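Local coordinates for protein tryptophan decarboxylase 1 (Oryza sativa subsp. japonica, PDB 6KHO) that decarboxylates L-tryptophan to tryptamine and 5-hydroxy-L-tryptophan to serotonin, using pyridoxal 5'-phosphate as cofactor, and works as a homodimer, at residues I118-N123 and G381-G386. Sequence-based numbering, arbitrary orientation.
Sequences IASAMN and GRRFRG
Ala119, on the last turns of helix 110-122, faces Phe384 in the loop leading into helix 386-420, their CA atoms 5.7 Å apart, and the loop backbone bends there in an inverse gamma turn centred on Phe384. The Ala119 methyl fills the middle of the contact: CB sits 3.5 Å from Phe384 O and 4.1 Å from Phe384 CB. Phe384 swings its ring away from its own backbone N (chi1 -172°), and the Met122 methyl meets the rim of that ring, with CE 4.1 Å from CD2; Ala135 and Met138 of helix 133-149 also pack against the phenyl group. A water joins the two backbones, accepting from Phe384 N at 2.9 Å and donating weakly to Ala119 O. This is the dimeric group II decarboxylase architecture close to the subunit boundary: the loop that binds the cofactor phosphate through Gly381 N runs on past helix 110-122, whose Ala121 packs on Ile41 of the second subunit. Arg383 lies beside Ala119, its chain bent at chi3 so that the edge of the guanidinium meets Ser120. Arg383 NH1 donates to Ser120 OG over 3.0 Å. The bond is bent, at 143°, with the oxygen 17° out of the guanidinium plane. NH1 also donates to Leu336 O of the second subunit, while Ser120 OG is hydrogen-bonded to Asp116 O one turn back. A leucine in place of Arg383 would probably leave both Ser120 OG and that carbonyl of the neighbouring subunit without this donor, cutting a polar link between helix, loop and dimer partner.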
loop_
_atom_site.group_PDB
_atom_site.type_symbol
_atom_site.label_atom_id
_atom_site.label_comp_id
_atom_site.label_asym_id
_atom_site.label_seq_id
_atom_site.Cartn_x
_atom_site.Cartn_y
_atom_site.Cartn_z
ATOM N N ILE A 118 -6.763 -1.173 -15.797
ATOM C CA ILE A 118 -6.944 -2.589 -16.101
ATOM C C ILE A 118 -6.696 -3.441 -14.856
ATOM O O ILE A 118 -7.459 -4.371 -14.560
ATOM C CB ILE A 118 -6.050 -2.985 -17.290
ATOM C CG1 ILE A 118 -6.595 -2.299 -18.557
ATOM C CG2 ILE A 118 -6.042 -4.497 -17.477
ATOM C CD1 ILE A 118 -5.665 -2.324 -19.783
ATOM N N ALA A 119 -5.669 -3.100 -14.072
ATOM C CA ALA A 119 -5.392 -3.872 -12.867
ATOM C C ALA A 119 -6.536 -3.760 -11.869
ATOM O O ALA A 119 -6.919 -4.756 -11.241
ATOM C CB ALA A 119 -4.070 -3.420 -12.243
ATOM N N SER A 120 -7.123 -2.563 -11.742
ATOM C CA SER A 120 -8.240 -2.359 -10.818
ATOM C C SER A 120 -9.463 -3.158 -11.230
ATOM O O SER A 120 -10.251 -3.568 -10.373
ATOM C CB SER A 120 -8.638 -0.880 -10.758
ATOM O OG SER A 120 -7.652 -0.101 -10.140
ATOM N N ALA A 121 -9.654 -3.370 -12.532
ATOM C CA ALA A 121 -10.845 -4.083 -12.972
ATOM C C ALA A 121 -10.684 -5.591 -12.833
ATOM O O ALA A 121 -11.620 -6.288 -12.414
ATOM C CB ALA A 121 -11.168 -3.704 -14.418
ATOM N N MET A 122 -9.518 -6.118 -13.207
ATOM C CA MET A 122 -9.269 -7.540 -13.008
ATOM C C MET A 122 -9.191 -7.871 -11.523
ATOM O O MET A 122 -9.692 -8.918 -11.081
ATOM C CB MET A 122 -7.991 -7.936 -13.746
ATOM C CG MET A 122 -8.164 -7.734 -15.267
ATOM S SD MET A 122 -6.828 -8.448 -16.237
ATOM C CE MET A 122 -5.406 -7.750 -15.407
ATOM N N ASN A 123 -8.574 -6.980 -10.747
ATOM C CA ASN A 123 -8.626 -6.999 -9.287
ATOM C C ASN A 123 -8.130 -8.329 -8.718
ATOM O O ASN A 123 -8.729 -8.889 -7.801
ATOM C CB ASN A 123 -10.049 -6.679 -8.799
ATOM C CG ASN A 123 -10.072 -6.110 -7.386
ATOM O OD1 ASN A 123 -9.156 -5.389 -6.976
ATOM N ND2 ASN A 123 -11.119 -6.444 -6.632
ATOM N N GLY A 381 -2.086 -9.595 0.929
ATOM C CA GLY A 381 -2.596 -9.244 -0.384
ATOM C C GLY A 381 -1.801 -8.128 -1.043
ATOM O O GLY A 381 -1.040 -7.399 -0.403
ATOM N N ARG A 382 -1.973 -8.000 -2.361
ATOM C CA ARG A 382 -1.283 -6.968 -3.129
ATOM C C ARG A 382 -1.935 -6.840 -4.500
ATOM O O ARG A 382 -2.389 -7.838 -5.067
ATOM C CB ARG A 382 0.217 -7.284 -3.285
ATOM C CG ARG A 382 0.524 -8.664 -3.904
ATOM C CD ARG A 382 1.905 -9.192 -3.485
ATOM N NE ARG A 382 2.911 -8.136 -3.497
ATOM C CZ ARG A 382 3.522 -7.707 -4.596
ATOM N NH1 ARG A 382 3.239 -8.266 -5.769
ATOM N NH2 ARG A 382 4.419 -6.734 -4.522
ATOM N N ARG A 383 -1.969 -5.605 -5.011
ATOM C CA ARG A 383 -2.420 -5.268 -6.354
ATOM C C ARG A 383 -1.406 -5.720 -7.402
ATOM O O ARG A 383 -0.225 -5.923 -7.123
ATOM C CB ARG A 383 -2.598 -3.749 -6.513
ATOM C CG ARG A 383 -3.835 -3.165 -5.878
ATOM C CD ARG A 383 -3.876 -1.638 -6.091
ATOM N NE ARG A 383 -3.761 -1.275 -7.504
ATOM C CZ ARG A 383 -4.783 -1.180 -8.340
ATOM N NH1 ARG A 383 -6.032 -1.419 -7.924
ATOM N NH2 ARG A 383 -4.556 -0.836 -9.600
ATOM N N PHE A 384 -1.893 -5.830 -8.637
ATOM C CA PHE A 384 -1.080 -6.090 -9.827
ATOM C C PHE A 384 -0.415 -4.782 -10.281
ATOM O O PHE A 384 -0.772 -4.181 -11.296
ATOM C CB PHE A 384 -1.987 -6.689 -10.899
ATOM C CG PHE A 384 -1.276 -7.198 -12.133
ATOM C CD1 PHE A 384 0.108 -7.143 -12.258
ATOM C CD2 PHE A 384 -2.021 -7.723 -13.177
ATOM C CE1 PHE A 384 0.731 -7.612 -13.401
ATOM C CE2 PHE A 384 -1.408 -8.194 -14.325
ATOM C CZ PHE A 384 -0.034 -8.133 -14.441
ATOM N N ARG A 385 0.572 -4.329 -9.492
ATOM C CA ARG A 385 1.280 -3.085 -9.807
ATOM C C ARG A 385 2.264 -3.238 -10.947
ATOM O O ARG A 385 2.649 -2.233 -11.552
ATOM C CB ARG A 385 2.065 -2.557 -8.604
ATOM C CG ARG A 385 1.236 -2.270 -7.387
ATOM C CD ARG A 385 1.939 -1.304 -6.406
ATOM N NE ARG A 385 0.860 -0.628 -5.716
ATOM C CZ ARG A 385 0.347 -1.037 -4.565
ATOM N NH1 ARG A 385 0.899 -2.073 -3.934
ATOM N NH2 ARG A 385 -0.701 -0.389 -4.042
ATOM N N GLY A 386 2.705 -4.460 -11.232
ATOM C CA GLY A 386 3.643 -4.654 -12.323
ATOM C C GLY A 386 3.087 -4.225 -13.664
ATOM O O GLY A 386 3.845 -3.822 -14.545
HETATM O O HOH W 1 -4.808 -6.084 -8.926
#